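PDB 2RJO: twin-arginine translocation pathway signal protein from Burkholderia phytofirmans, which probably works as a periplasmic sugar-binding protein, holding beta-D-galactopyranose in the pocket between its two lobes. Local coordinates for residues A[122-133]-A[157-168]. Residues are numbered along the deposited sequence; the frame is centred on the assembly and turned at random.
Sequences GEETATQLFKSM and GLDAALKKFPGI
Phe130 meets Ala161, Leu162, Phe165 and Ile168 and has the largest share of the contact between segments 122-133 and 157-168. Ile168 lies over one face of its ring, with CG1 of Ile168 making a CH-pi contact 3.9 Å from the Phe130 centroid. Leu162 CD2 meets the ring's far atom, Phe130 CZ, at 3.5 Å, and the two side chains cross at about a right angle. Phe130 has CG anti to its carbonyl carbon (chi1 -58°), which carries the ring across to Ala161, Leu162 and Ile168.

Phe165 forms a second CH-pi contact. Phe130 CB sits over its face, 3.8 Å from the Phe165 centroid. The rings themselves meet obliquely, their planes at 57°. Lys131, bent at chi2 and chi4, lays its CD and CE at the edge of the Phe165 ring, with Lys131 CE 3.5 Å from Phe165 CZ.

At Gly122, Ala126, Gly157 and Ala161 the helices come close, their axes 7.2 Å apart at the nearest. Ala161 fits as a knob among Glu123, Ala126, Thr127 and Phe130, and its CB is a tight 3.4 Å from Ala126 CB. Glu123 CA lies 3.1 Å from Gly157 O in a CA-H...O contact. No conventional hydrogen bond joins the segments.

The helix segments cross at -42° and pack against the parallel four-stranded sheet of one lobe of the periplasmic-binding-protein fold. Phe130, Met133 and Ile168 touch Val139 of strand 137-143, while Ala126 and Leu158 touch Trp202 of strand 198-203.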
ATOM      1  N   GLY A 122      -3.655   8.412  -7.786  1.00 22.93           N
ATOM      2  CA  GLY A 122      -3.295   7.831  -9.068  1.00 23.91           C
ATOM      3  C   GLY A 122      -3.383   8.904 -10.134  1.00 25.79           C
ATOM      4  O   GLY A 122      -2.548   8.984 -11.043  1.00 24.27           O
ATOM      5  N   GLU A 123      -4.409   9.739 -10.016  1.00 26.33           N
ATOM      6  CA  GLU A 123      -4.609  10.828 -10.949  1.00 28.36           C
ATOM      7  C   GLU A 123      -3.527  11.868 -10.709  1.00 27.66           C
ATOM      8  O   GLU A 123      -3.122  12.576 -11.623  1.00 29.08           O
ATOM      9  CB  GLU A 123      -5.997  11.451 -10.759  1.00 28.63           C
ATOM     10  CG  GLU A 123      -6.164  12.811 -11.418  1.00 31.98           C
ATOM     11  CD  GLU A 123      -7.621  13.167 -11.673  1.00 34.32           C
ATOM     12  OE1 GLU A 123      -8.461  12.959 -10.764  1.00 33.88           O
ATOM     13  OE2 GLU A 123      -7.914  13.662 -12.782  1.00 32.71           O
ATOM     14  N   GLU A 124      -3.047  11.947  -9.473  1.00 27.98           N
ATOM     15  CA  GLU A 124      -2.008  12.911  -9.127  1.00 28.77           C
ATOM     16  C   GLU A 124      -0.673  12.589  -9.787  1.00 28.20           C
ATOM     17  O   GLU A 124      -0.056  13.464 -10.402  1.00 27.15           O
ATOM     18  CB  GLU A 124      -1.808  12.977  -7.610  1.00 30.71           C
ATOM     19  CG  GLU A 124      -2.239  14.295  -6.996  1.00 32.26           C
ATOM     20  CD  GLU A 124      -1.334  14.741  -5.859  1.00 32.50           C
ATOM     21  OE1 GLU A 124      -1.164  13.987  -4.882  1.00 31.05           O
ATOM     22  OE2 GLU A 124      -0.793  15.862  -5.937  1.00 34.11           O
ATOM     23  N   THR A 125      -0.226  11.340  -9.654  1.00 27.64           N
ATOM     24  CA  THR A 125       1.046  10.922 -10.239  1.00 26.29           C
ATOM     25  C   THR A 125       0.960  10.924 -11.765  1.00 26.20           C
ATOM     26  O   THR A 125       1.931  11.247 -12.454  1.00 26.28           O
ATOM     27  CB  THR A 125       1.466   9.509  -9.745  1.00 25.68           C
ATOM     28  OG1 THR A 125       0.576   8.518 -10.276  1.00 25.23           O
ATOM     29  CG2 THR A 125       1.441   9.450  -8.232  1.00 25.59           C
ATOM     30  N   ALA A 126      -0.210  10.574 -12.287  1.00 25.96           N
ATOM     31  CA  ALA A 126      -0.431  10.545 -13.722  1.00 26.32           C
ATOM     32  C   ALA A 126      -0.418  11.961 -14.284  1.00 26.46           C
ATOM     33  O   ALA A 126       0.082  12.197 -15.388  1.00 25.85           O
ATOM     34  CB  ALA A 126      -1.767   9.883 -14.029  1.00 25.61           C
ATOM     35  N   THR A 127      -0.986  12.902 -13.536  1.00 26.06           N
ATOM     36  CA  THR A 127      -1.021  14.284 -13.995  1.00 26.15           C
ATOM     37  C   THR A 127       0.389  14.857 -14.042  1.00 26.38           C
ATOM     38  O   THR A 127       0.745  15.568 -14.977  1.00 26.48           O
ATOM     39  CB  THR A 127      -1.896  15.153 -13.076  1.00 26.07           C
ATOM     40  OG1 THR A 127      -3.268  14.787 -13.259  1.00 27.43           O
ATOM     41  CG2 THR A 127      -1.727  16.631 -13.398  1.00 23.30           C
ATOM     42  N   GLN A 128       1.189  14.542 -13.029  1.00 26.84           N
ATOM     43  CA  GLN A 128       2.563  15.023 -12.976  1.00 26.81           C
ATOM     44  C   GLN A 128       3.361  14.429 -14.125  1.00 26.52           C
ATOM     45  O   GLN A 128       4.187  15.112 -14.728  1.00 26.50           O
ATOM     46  CB  GLN A 128       3.218  14.633 -11.652  1.00 28.05           C
ATOM     47  CG  GLN A 128       4.695  14.990 -11.577  1.00 31.50           C
ATOM     48  CD  GLN A 128       4.938  16.493 -11.629  1.00 34.31           C
ATOM     49  OE1 GLN A 128       4.665  17.217 -10.663  1.00 34.43           O
ATOM     50  NE2 GLN A 128       5.448  16.970 -12.764  1.00 33.54           N
ATOM     51  N   LEU A 129       3.118  13.149 -14.407  1.00 24.51           N
ATOM     52  CA  LEU A 129       3.804  12.455 -15.485  1.00 25.31           C
ATOM     53  C   LEU A 129       3.483  13.090 -16.840  1.00 25.71           C
ATOM     54  O   LEU A 129       4.376  13.331 -17.656  1.00 25.34           O
ATOM     55  CB  LEU A 129       3.398  10.981 -15.493  1.00 23.37           C
ATOM     56  CG  LEU A 129       3.925  10.143 -16.657  1.00 21.23           C
ATOM     57  CD1 LEU A 129       5.436   9.981 -16.527  1.00 20.60           C
ATOM     58  CD2 LEU A 129       3.245   8.782 -16.677  1.00 21.46           C
ATOM     59  N   PHE A 130       2.208  13.379 -17.078  1.00 26.86           N
ATOM     60  CA  PHE A 130       1.816  13.974 -18.345  1.00 27.16           C
ATOM     61  C   PHE A 130       2.352  15.387 -18.494  1.00 28.64           C
ATOM     62  O   PHE A 130       2.615  15.836 -19.607  1.00 28.80           O
ATOM     63  CB  PHE A 130       0.294  13.973 -18.491  1.00 28.54           C
ATOM     64  CG  PHE A 130      -0.325  12.603 -18.401  1.00 26.57           C
ATOM     65  CD1 PHE A 130       0.401  11.458 -18.755  1.00 25.63           C
ATOM     66  CD2 PHE A 130      -1.645  12.454 -17.979  1.00 25.71           C
ATOM     67  CE1 PHE A 130      -0.185  10.188 -18.686  1.00 24.53           C
ATOM     68  CE2 PHE A 130      -2.239  11.185 -17.908  1.00 25.50           C
ATOM     69  CZ  PHE A 130      -1.504  10.052 -18.263  1.00 24.60           C
ATOM     70  N   LYS A 131       2.507  16.102 -17.385  1.00 30.00           N
ATOM     71  CA  LYS A 131       3.040  17.453 -17.472  1.00 31.86           C
ATOM     72  C   LYS A 131       4.472  17.315 -17.974  1.00 32.12           C
ATOM     73  O   LYS A 131       4.893  18.014 -18.898  1.00 33.75           O
ATOM     74  CB  LYS A 131       3.054  18.144 -16.106  1.00 32.57           C
ATOM     75  CG  LYS A 131       1.698  18.303 -15.434  1.00 35.00           C
ATOM     76  CD  LYS A 131       0.699  19.009 -16.335  1.00 37.34           C
ATOM     77  CE  LYS A 131      -0.516  19.505 -15.552  1.00 37.14           C
ATOM     78  NZ  LYS A 131      -0.165  20.666 -14.686  1.00 38.73           N
ATOM     79  N   SER A 132       5.212  16.396 -17.366  1.00 31.43           N
ATOM     80  CA  SER A 132       6.599  16.170 -17.743  1.00 31.90           C
ATOM     81  C   SER A 132       6.745  15.861 -19.219  1.00 32.18           C
ATOM     82  O   SER A 132       7.770  16.177 -19.822  1.00 34.35           O
ATOM     83  CB  SER A 132       7.194  15.016 -16.935  1.00 31.83           C
ATOM     84  OG  SER A 132       7.318  15.363 -15.572  1.00 33.02           O
HETATM   85  N   MSE A 133       5.728  15.235 -19.796  1.00 31.35           N
HETATM   86  CA  MSE A 133       5.751  14.863 -21.210  1.00 29.99           C
HETATM   87  C   MSE A 133       5.302  16.009 -22.119  1.00 30.03           C
HETATM   88  O   MSE A 133       5.262  15.857 -23.338  1.00 31.96           O
HETATM   89  CB  MSE A 133       4.833  13.660 -21.445  1.00 27.61           C
HETATM   90  CG  MSE A 133       5.275  12.358 -20.792  1.00 24.25           C
HETATM   91 SE   MSE A 133       3.924  11.150 -20.766  1.00 20.99          SE
HETATM   92  CE  MSE A 133       4.440  10.108 -19.617  1.00 25.05           C
ATOM     93  N   GLY A 157      -7.561   6.306 -11.233  1.00 26.04           N
ATOM     94  CA  GLY A 157      -6.974   7.631 -11.178  1.00 24.43           C
ATOM     95  C   GLY A 157      -6.227   7.927 -12.468  1.00 25.50           C
ATOM     96  O   GLY A 157      -6.249   9.061 -12.955  1.00 24.96           O
ATOM     97  N   LEU A 158      -5.561   6.908 -13.019  1.00 26.16           N
ATOM     98  CA  LEU A 158      -4.806   7.054 -14.264  1.00 25.88           C
ATOM     99  C   LEU A 158      -5.766   7.392 -15.393  1.00 27.57           C
ATOM    100  O   LEU A 158      -5.612   8.411 -16.067  1.00 28.30           O
ATOM    101  CB  LEU A 158      -4.068   5.755 -14.613  1.00 25.05           C
ATOM    102  CG  LEU A 158      -3.394   5.668 -15.995  1.00 24.01           C
ATOM    103  CD1 LEU A 158      -2.342   6.767 -16.131  1.00 23.11           C
ATOM    104  CD2 LEU A 158      -2.744   4.294 -16.177  1.00 22.17           C
ATOM    105  N   ASP A 159      -6.767   6.538 -15.586  1.00 27.58           N
ATOM    106  CA  ASP A 159      -7.758   6.738 -16.641  1.00 29.41           C
ATOM    107  C   ASP A 159      -8.411   8.116 -16.606  1.00 29.45           C
ATOM    108  O   ASP A 159      -8.881   8.607 -17.636  1.00 31.56           O
ATOM    109  CB  ASP A 159      -8.857   5.668 -16.564  1.00 28.24           C
ATOM    110  CG  ASP A 159      -8.329   4.261 -16.796  1.00 29.30           C
ATOM    111  OD1 ASP A 159      -7.267   4.110 -17.437  1.00 29.42           O
ATOM    112  OD2 ASP A 159      -8.991   3.298 -16.351  1.00 26.84           O
ATOM    113  N   ALA A 160      -8.461   8.731 -15.427  1.00 29.95           N
ATOM    114  CA  ALA A 160      -9.064  10.053 -15.283  1.00 29.45           C
ATOM    115  C   ALA A 160      -8.096  11.153 -15.723  1.00 30.65           C
ATOM    116  O   ALA A 160      -8.504  12.184 -16.273  1.00 30.91           O
ATOM    117  CB  ALA A 160      -9.483  10.282 -13.835  1.00 30.47           C
ATOM    118  N   ALA A 161      -6.810  10.936 -15.471  1.00 30.20           N
ATOM    119  CA  ALA A 161      -5.809  11.913 -15.858  1.00 29.23           C
ATOM    120  C   ALA A 161      -5.747  11.922 -17.386  1.00 28.91           C
ATOM    121  O   ALA A 161      -5.533  12.962 -18.008  1.00 29.46           O
ATOM    122  CB  ALA A 161      -4.465  11.536 -15.263  1.00 28.95           C
ATOM    123  N   LEU A 162      -5.946  10.752 -17.981  1.00 27.68           N
ATOM    124  CA  LEU A 162      -5.931  10.605 -19.430  1.00 27.87           C
ATOM    125  C   LEU A 162      -7.080  11.398 -20.051  1.00 29.10           C
ATOM    126  O   LEU A 162      -6.895  12.093 -21.052  1.00 29.28           O
ATOM    127  CB  LEU A 162      -6.058   9.128 -19.812  1.00 25.64           C
ATOM    128  CG  LEU A 162      -4.850   8.223 -19.530  1.00 22.69           C
ATOM    129  CD1 LEU A 162      -5.242   6.761 -19.662  1.00 19.15           C
ATOM    130  CD2 LEU A 162      -3.736   8.555 -20.495  1.00 21.65           C
ATOM    131  N   LYS A 163      -8.259  11.306 -19.443  1.00 30.34           N
ATOM    132  CA  LYS A 163      -9.429  12.013 -19.946  1.00 32.22           C
ATOM    133  C   LYS A 163      -9.193  13.515 -19.938  1.00 33.51           C
ATOM    134  O   LYS A 163      -9.778  14.254 -20.736  1.00 34.63           O
ATOM    135  CB  LYS A 163     -10.657  11.680 -19.096  1.00 32.66           C
ATOM    136  CG  LYS A 163     -11.963  12.239 -19.640  1.00 34.85           C
ATOM    137  CD  LYS A 163     -12.782  12.948 -18.552  1.00 36.66           C
ATOM    138  CE  LYS A 163     -12.110  14.247 -18.116  1.00 38.07           C
ATOM    139  NZ  LYS A 163     -12.910  15.034 -17.103  1.00 36.81           N
ATOM    140  N   LYS A 164      -8.319  13.969 -19.047  1.00 34.04           N
ATOM    141  CA  LYS A 164      -8.042  15.392 -18.940  1.00 34.69           C
ATOM    142  C   LYS A 164      -6.817  15.808 -19.757  1.00 34.86           C
ATOM    143  O   LYS A 164      -6.422  16.976 -19.761  1.00 35.92           O
ATOM    144  CB  LYS A 164      -7.862  15.764 -17.467  1.00 36.08           C
ATOM    145  CG  LYS A 164      -8.024  17.246 -17.191  1.00 38.68           C
ATOM    146  CD  LYS A 164      -9.441  17.728 -17.558  1.00 40.92           C
ATOM    147  CE  LYS A 164      -9.565  19.244 -17.392  1.00 40.27           C
ATOM    148  NZ  LYS A 164     -10.991  19.683 -17.454  1.00 41.13           N
ATOM    149  N   PHE A 165      -6.220  14.842 -20.447  1.00 34.66           N
ATOM    150  CA  PHE A 165      -5.054  15.081 -21.298  1.00 34.01           C
ATOM    151  C   PHE A 165      -5.285  14.292 -22.565  1.00 35.29           C
ATOM    152  O   PHE A 165      -4.733  13.197 -22.728  1.00 36.09           O
ATOM    153  CB  PHE A 165      -3.778  14.568 -20.641  1.00 31.82           C
ATOM    154  CG  PHE A 165      -3.241  15.467 -19.567  1.00 30.31           C
ATOM    155  CD1 PHE A 165      -2.120  16.259 -19.806  1.00 29.68           C
ATOM    156  CD2 PHE A 165      -3.837  15.511 -18.312  1.00 29.00           C
ATOM    157  CE1 PHE A 165      -1.594  17.082 -18.809  1.00 28.55           C
ATOM    158  CE2 PHE A 165      -3.326  16.327 -17.307  1.00 28.22           C
ATOM    159  CZ  PHE A 165      -2.201  17.115 -17.557  1.00 28.95           C
ATOM    160  N   PRO A 166      -6.121  14.815 -23.474  1.00 35.64           N
ATOM    161  CA  PRO A 166      -6.374  14.078 -24.714  1.00 35.56           C
ATOM    162  C   PRO A 166      -5.150  13.978 -25.612  1.00 35.21           C
ATOM    163  O   PRO A 166      -5.137  13.212 -26.580  1.00 35.17           O
ATOM    164  CB  PRO A 166      -7.529  14.852 -25.355  1.00 36.14           C
ATOM    165  CG  PRO A 166      -7.368  16.241 -24.809  1.00 36.59           C
ATOM    166  CD  PRO A 166      -7.003  15.991 -23.369  1.00 36.35           C
ATOM    167  N   GLY A 167      -4.114  14.737 -25.274  1.00 34.28           N
ATOM    168  CA  GLY A 167      -2.902  14.704 -26.061  1.00 32.93           C
ATOM    169  C   GLY A 167      -2.053  13.500 -25.701  1.00 32.15           C
ATOM    170  O   GLY A 167      -1.062  13.218 -26.367  1.00 32.20           O
ATOM    171  N   ILE A 168      -2.433  12.795 -24.637  1.00 31.63           N
ATOM    172  CA  ILE A 168      -1.703  11.607 -24.188  1.00 28.79           C
ATOM    173  C   ILE A 168      -2.344  10.359 -24.782  1.00 28.82           C
ATOM    174  O   ILE A 168      -3.559  10.196 -24.723  1.00 28.77           O
ATOM    175  CB  ILE A 168      -1.729  11.482 -22.640  1.00 28.32           C
ATOM    176  CG1 ILE A 168      -0.938  12.629 -22.011  1.00 25.82           C
ATOM    177  CG2 ILE A 168      -1.123  10.160 -22.211  1.00 25.56           C
ATOM    178  CD1 ILE A 168       0.538  12.553 -22.272  1.00 25.66           C
TER